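Side-chain contacts in murein peptide amidase A (Escherichia coli O157:H7, PDB 5HXD), which probably hydrolyses the gamma-D-glutamyl-diaminopimelate amide bond of murein tripeptide, as a zinc-dependent amidase of the M14 peptidase family that takes part in muropeptide degradation: residues A[139-142]-A[143-147]; A[212-216]-A[217-221]. One frame throughout, in Å; residues are numbered along the deposited sequence.

Contact 1 of 2, residues A[139-142]-A[143-147]; sequences QALC and QLIHR
Q139 and Q143 meet one helical turn apart, where Q143 N donates to Q139 O over 3.0 Å; Q143 CG, held beside its own backbone N by the first torsion, lies 3.8 Å from Q139 O. The amide of Q139 turns away from this turn and gives its NE2 hydrogen to G133 O. At A140 the contact is made by the main chain, L144 N donating to A140 O at 3.1 Å. L141 does more. Its O accepts from I145 N, while its side chain, with CG beside the carbonyl carbon (chi1 -172°), places CD1 3.8 Å from L144 CD2 and CG 4.0 Å from I145 CD1, an i to i+3 and i+4 apolar ridge. C142 O takes the imidazole of H146: ND1 donates at 2.9 Å from well above the carbonyl plane (38°), and the acceptor in turn is tilted from the ring plane, so the bond is bent (142° at the hydrogen). H146 N adds a weak bond to the same oxygen. Helix 136-148 thus packs against helix 195-201, L141 on F195, C142 on W198 and I145 on both, with F101 against L141 and C142, while A140 and L144 pack on Y20 of strand 18-22.

Contact 2 of 2, residues A[212-216]-A[217-221]; sequences PPISS and DEASE
Two first torsions set up this helix start: S215 holds OG between its backbone N and carbonyl carbon (chi1 63°), bringing the hydroxyl to E218 N, and I214 sends CG1 anti to its own N (chi1 -173°), carrying CD1 over the first turn. S215 is the N-cap. Its OG accepts from E218 N at 3.3 Å with an N-H...O angle of 156°, and E218 CB sits 3.6 Å from the same OG. The main-chain oxygen S215 O receives A219 N at 3.0 Å, the opening i to i+4 bond of the helix. One residue further on, S220 N reaches S216 O only through a weak bond. A hydrophobic staple accompanies the polar cap: I214, just before the N-cap, rests its CD1 3.7 Å from A219 CB, and the extended E218 chain crosses the isoleucine at about a right angle, its OE1 3.8 Å from I214 CG1. That approach is van der Waals contact with a methylene. D217 turns its carboxylate outward, where OD2 hydrogen-bonds S117 OG of the second subunit. Chemically, the S215 side chain supplies an acceptor for a first-turn N-H, while the D217 carboxylate near the helix N-terminus would probably be favoured by the helix dipole.

In the fold
Contacts 1 and 2 lie on opposite sides of the chain's centre, with their own centres 30 Å apart and nearest atoms about 20 Å apart, so neither touches the other. Both lie outside the first shell of the zinc ion, at similar distances from it. The L141 side chain of contact 1 is about 14 Å from the zinc ion and about 9 Å from the side chain of H157, a predicted zinc ligand. In contact 2 the I214 side chain is about 13 Å from the metal and about 10 Å from those of E52, a predicted ligand, and E210, the predicted proton donor/acceptor. Only contact 2 touches the second subunit of the homodimer; residues 139-147 meet no other chain of the assembly.

Contact 1 of 2, residues A[139-142]-A[143-147]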
ATOM      1  N   GLN A 139       7.843  -3.265  18.565  1.00 42.70           N
ATOM      2  CA  GLN A 139       7.474  -3.313  19.963  1.00 42.93           C
ATOM      3  C   GLN A 139       5.975  -3.374  20.129  1.00 40.27           C
ATOM      4  O   GLN A 139       5.474  -4.187  20.899  1.00 41.81           O
ATOM      5  CB  GLN A 139       8.063  -2.114  20.704  1.00 38.19           C
ATOM      6  CG  GLN A 139       9.557  -2.299  20.959  1.00 46.65           C
ATOM      7  CD  GLN A 139      10.313  -0.994  21.145  1.00 56.42           C
ATOM      8  OE1 GLN A 139       9.726   0.043  21.462  1.00 62.79           O
ATOM      9  NE2 GLN A 139      11.632  -1.042  20.953  1.00 55.24           N
ATOM     10  N   ALA A 140       5.264  -2.532  19.389  1.00 38.38           N
ATOM     11  CA  ALA A 140       3.823  -2.449  19.522  1.00 36.64           C
ATOM     12  C   ALA A 140       3.158  -3.780  19.207  1.00 40.15           C
ATOM     13  O   ALA A 140       2.276  -4.224  19.941  1.00 39.28           O
ATOM     14  CB  ALA A 140       3.281  -1.377  18.646  1.00 37.40           C
ATOM     15  N   LEU A 141       3.579  -4.416  18.122  1.00 40.55           N
ATOM     16  CA  LEU A 141       3.008  -5.710  17.783  1.00 40.67           C
ATOM     17  C   LEU A 141       3.367  -6.763  18.831  1.00 39.72           C
ATOM     18  O   LEU A 141       2.547  -7.596  19.152  1.00 43.72           O
ATOM     19  CB  LEU A 141       3.472  -6.183  16.403  1.00 36.95           C
ATOM     20  CG  LEU A 141       2.747  -7.448  15.919  1.00 34.12           C
ATOM     21  CD1 LEU A 141       1.307  -7.133  15.558  1.00 37.33           C
ATOM     22  CD2 LEU A 141       3.456  -8.121  14.760  1.00 36.42           C
ATOM     23  N   CYS A 142       4.595  -6.729  19.344  1.00 41.46           N
ATOM     24  CA  CYS A 142       5.049  -7.687  20.349  1.00 39.38           C
ATOM     25  C   CYS A 142       4.235  -7.624  21.634  1.00 45.11           C
ATOM     26  O   CYS A 142       3.984  -8.662  22.271  1.00 44.38           O
ATOM     27  CB  CYS A 142       6.521  -7.463  20.682  1.00 38.89           C
ATOM     28  SG  CYS A 142       7.640  -8.170  19.487  1.00 45.39           S
ATOM     29  N   GLN A 143       3.831  -6.413  22.018  1.00 40.02           N
ATOM     30  CA  GLN A 143       3.042  -6.227  23.225  1.00 44.43           C
ATOM     31  C   GLN A 143       1.573  -6.600  23.018  1.00 46.95           C
ATOM     32  O   GLN A 143       0.935  -7.175  23.918  1.00 47.64           O
ATOM     33  CB  GLN A 143       3.169  -4.792  23.735  1.00 40.58           C
ATOM     34  CG  GLN A 143       4.463  -4.548  24.507  1.00 48.50           C
ATOM     35  CD  GLN A 143       4.817  -5.705  25.467  1.00 66.44           C
ATOM     36  OE1 GLN A 143       3.961  -6.198  26.227  1.00 69.05           O
ATOM     37  NE2 GLN A 143       6.082  -6.149  25.423  1.00 59.69           N
ATOM     38  N   LEU A 144       1.049  -6.273  21.840  1.00 42.60           N
ATOM     39  CA  LEU A 144      -0.272  -6.718  21.414  1.00 42.66           C
ATOM     40  C   LEU A 144      -0.401  -8.235  21.583  1.00 45.24           C
ATOM     41  O   LEU A 144      -1.334  -8.715  22.223  1.00 47.83           O
ATOM     42  CB  LEU A 144      -0.526  -6.319  19.952  1.00 40.69           C
ATOM     43  CG  LEU A 144      -1.860  -6.681  19.291  1.00 41.15           C
ATOM     44  CD1 LEU A 144      -2.967  -5.738  19.725  1.00 46.78           C
ATOM     45  CD2 LEU A 144      -1.727  -6.687  17.782  1.00 38.80           C
ATOM     46  N   ILE A 145       0.555  -8.979  21.034  1.00 40.51           N
ATOM     47  CA  ILE A 145       0.485 -10.439  21.050  1.00 48.52           C
ATOM     48  C   ILE A 145       0.671 -11.014  22.474  1.00 44.77           C
ATOM     49  O   ILE A 145       0.240 -12.130  22.748  1.00 45.01           O
ATOM     50  CB  ILE A 145       1.519 -11.045  20.043  1.00 45.85           C
ATOM     51  CG1 ILE A 145       1.255 -10.474  18.651  1.00 43.48           C
ATOM     52  CG2 ILE A 145       1.423 -12.566  19.973  1.00 37.66           C
ATOM     53  CD1 ILE A 145       2.163 -11.005  17.557  1.00 42.69           C
ATOM     54  N   HIS A 146       1.274 -10.245  23.382  1.00 46.97           N
ATOM     55  CA  HIS A 146       1.346 -10.634  24.798  1.00 45.18           C
ATOM     56  C   HIS A 146       0.017 -10.379  25.492  1.00 47.24           C
ATOM     57  O   HIS A 146      -0.493 -11.245  26.198  1.00 58.19           O
ATOM     58  CB  HIS A 146       2.458  -9.887  25.533  1.00 47.67           C
ATOM     59  CG  HIS A 146       3.796 -10.569  25.471  1.00 51.59           C
ATOM     60  ND1 HIS A 146       4.817 -10.121  24.673  1.00 53.99           N
ATOM     61  CD2 HIS A 146       4.259 -11.666  26.117  1.00 53.91           C
ATOM     62  CE1 HIS A 146       5.871 -10.917  24.825  1.00 51.29           C
ATOM     63  NE2 HIS A 146       5.556 -11.855  25.691  1.00 50.67           N
ATOM     64  N   ARG A 147      -0.546  -9.194  25.279  1.00 50.90           N
ATOM     65  CA  ARG A 147      -1.853  -8.837  25.837  1.00 53.08           C
ATOM     66  C   ARG A 147      -2.943  -9.865  25.457  1.00 54.90           C
ATOM     67  O   ARG A 147      -3.627 -10.412  26.335  1.00 50.91           O
ATOM     68  CB  ARG A 147      -2.254  -7.429  25.369  1.00 54.12           C
ATOM     69  CG  ARG A 147      -3.542  -6.851  25.999  1.00 67.18           C
ATOM     70  CD  ARG A 147      -4.149  -5.704  25.140  1.00 51.55           C
ATOM     71  NE  ARG A 147      -3.144  -4.709  24.763  1.00 56.05           N
ATOM     72  CZ  ARG A 147      -3.252  -3.897  23.707  1.00 67.55           C
ATOM     73  NH1 ARG A 147      -4.331  -3.984  22.933  1.00 67.48           N
ATOM     74  NH2 ARG A 147      -2.291  -3.005  23.410  1.00 50.36           N
TER

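Contact 2 of 2, residues A[212-216]-A[217-221]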
ATOM      1  N   PRO A 212       1.280 -14.923  -4.398  1.00 56.40           N
ATOM      2  CA  PRO A 212       2.138 -14.871  -5.582  1.00 52.37           C
ATOM      3  C   PRO A 212       2.195 -13.432  -6.059  1.00 54.60           C
ATOM      4  O   PRO A 212       1.527 -12.586  -5.454  1.00 52.58           O
ATOM      5  CB  PRO A 212       1.412 -15.768  -6.572  1.00 55.82           C
ATOM      6  CG  PRO A 212      -0.050 -15.546  -6.231  1.00 55.89           C
ATOM      7  CD  PRO A 212      -0.103 -15.319  -4.727  1.00 54.73           C
ATOM      8  N   PRO A 213       2.991 -13.141  -7.100  1.00 57.23           N
ATOM      9  CA  PRO A 213       2.832 -11.810  -7.697  1.00 50.68           C
ATOM     10  C   PRO A 213       1.425 -11.690  -8.252  1.00 51.89           C
ATOM     11  O   PRO A 213       1.000 -12.539  -9.032  1.00 58.69           O
ATOM     12  CB  PRO A 213       3.878 -11.787  -8.801  1.00 45.92           C
ATOM     13  CG  PRO A 213       4.903 -12.793  -8.363  1.00 48.94           C
ATOM     14  CD  PRO A 213       4.118 -13.881  -7.691  1.00 53.75           C
ATOM     15  N   ILE A 214       0.694 -10.679  -7.812  1.00 52.84           N
ATOM     16  CA  ILE A 214      -0.700 -10.528  -8.189  1.00 51.75           C
ATOM     17  C   ILE A 214      -1.209  -9.132  -7.815  1.00 51.73           C
ATOM     18  O   ILE A 214      -0.877  -8.598  -6.757  1.00 51.80           O
ATOM     19  CB  ILE A 214      -1.577 -11.601  -7.518  1.00 48.77           C
ATOM     20  CG1 ILE A 214      -3.011 -11.525  -8.066  1.00 57.93           C
ATOM     21  CG2 ILE A 214      -1.513 -11.473  -5.979  1.00 46.51           C
ATOM     22  CD1 ILE A 214      -3.990 -12.497  -7.439  1.00 63.97           C
ATOM     23  N   SER A 215      -2.008  -8.539  -8.692  1.00 50.34           N
ATOM     24  CA  SER A 215      -2.525  -7.200  -8.460  1.00 52.27           C
ATOM     25  C   SER A 215      -3.589  -7.194  -7.370  1.00 47.73           C
ATOM     26  O   SER A 215      -4.250  -8.193  -7.171  1.00 53.68           O
ATOM     27  CB  SER A 215      -3.100  -6.640  -9.756  1.00 50.21           C
ATOM     28  OG  SER A 215      -4.199  -7.413 -10.189  1.00 49.84           O
ATOM     29  N   SER A 216      -3.761  -6.063  -6.685  1.00 46.48           N
ATOM     30  CA  SER A 216      -4.848  -5.878  -5.721  1.00 48.44           C
ATOM     31  C   SER A 216      -6.238  -5.992  -6.364  1.00 56.42           C
ATOM     32  O   SER A 216      -7.247  -6.114  -5.666  1.00 58.32           O
ATOM     33  CB  SER A 216      -4.737  -4.516  -5.024  1.00 41.34           C
ATOM     34  OG  SER A 216      -3.387  -4.166  -4.769  1.00 54.46           O
ATOM     35  N   ASP A 217      -6.296  -5.941  -7.692  1.00 59.33           N
ATOM     36  CA  ASP A 217      -7.570  -5.964  -8.398  1.00 57.99           C
ATOM     37  C   ASP A 217      -8.053  -7.394  -8.644  1.00 66.01           C
ATOM     38  O   ASP A 217      -9.251  -7.683  -8.539  1.00 67.19           O
ATOM     39  CB  ASP A 217      -7.454  -5.207  -9.718  1.00 58.88           C
ATOM     40  CG  ASP A 217      -8.745  -5.221 -10.510  1.00 68.88           C
ATOM     41  OD1 ASP A 217      -9.668  -4.432 -10.187  1.00 66.32           O
ATOM     42  OD2 ASP A 217      -8.833  -6.030 -11.460  1.00 71.37           O
ATOM     43  N   GLU A 218      -7.111  -8.283  -8.959  1.00 64.53           N
ATOM     44  CA  GLU A 218      -7.411  -9.700  -9.166  1.00 66.97           C
ATOM     45  C   GLU A 218      -7.412 -10.506  -7.847  1.00 68.69           C
ATOM     46  O   GLU A 218      -8.117 -11.517  -7.716  1.00 68.00           O
ATOM     47  CB  GLU A 218      -6.404 -10.316 -10.153  1.00 66.55           C
ATOM     48  CG  GLU A 218      -6.729 -11.770 -10.543  1.00 67.93           C
ATOM     49  CD  GLU A 218      -5.546 -12.513 -11.146  1.00 70.18           C
ATOM     50  OE1 GLU A 218      -4.544 -11.860 -11.509  1.00 67.30           O
ATOM     51  OE2 GLU A 218      -5.615 -13.759 -11.243  1.00 75.40           O
ATOM     52  N   ALA A 219      -6.614 -10.067  -6.878  1.00 64.28           N
ATOM     53  CA  ALA A 219      -6.576 -10.721  -5.576  1.00 62.88           C
ATOM     54  C   ALA A 219      -7.864 -10.424  -4.807  1.00 68.05           C
ATOM     55  O   ALA A 219      -8.353 -11.260  -4.031  1.00 64.63           O
ATOM     56  CB  ALA A 219      -5.345 -10.275  -4.786  1.00 58.90           C
ATOM     57  N   SER A 220      -8.427  -9.243  -5.049  1.00 68.32           N
ATOM     58  CA  SER A 220      -9.720  -8.884  -4.476  1.00 68.20           C
ATOM     59  C   SER A 220     -10.863  -9.683  -5.130  1.00 65.81           C
ATOM     60  O   SER A 220     -11.995  -9.670  -4.645  1.00 63.46           O
ATOM     61  CB  SER A 220      -9.959  -7.386  -4.625  1.00 68.79           C
ATOM     62  OG  SER A 220     -11.096  -6.994  -3.888  1.00 78.90           O
ATOM     63  N   GLU A 221     -10.536 -10.359  -6.235  1.00 70.28           N
ATOM     64  CA  GLU A 221     -11.413 -11.297  -6.953  1.00 73.46           C
ATOM     65  C   GLU A 221     -11.061 -12.760  -6.607  1.00 70.33           C
ATOM     66  O   GLU A 221     -11.865 -13.497  -6.036  1.00 65.32           O
ATOM     67  CB  GLU A 221     -11.301 -11.038  -8.480  1.00 76.69           C
ATOM     68  CG  GLU A 221     -11.541 -12.214  -9.469  1.00 77.12           C
ATOM     69  CD  GLU A 221     -12.841 -13.002  -9.251  1.00 92.91           C
ATOM     70  OE1 GLU A 221     -13.813 -12.439  -8.686  1.00 94.85           O
ATOM     71  OE2 GLU A 221     -12.886 -14.197  -9.645  1.00 94.15           O
TER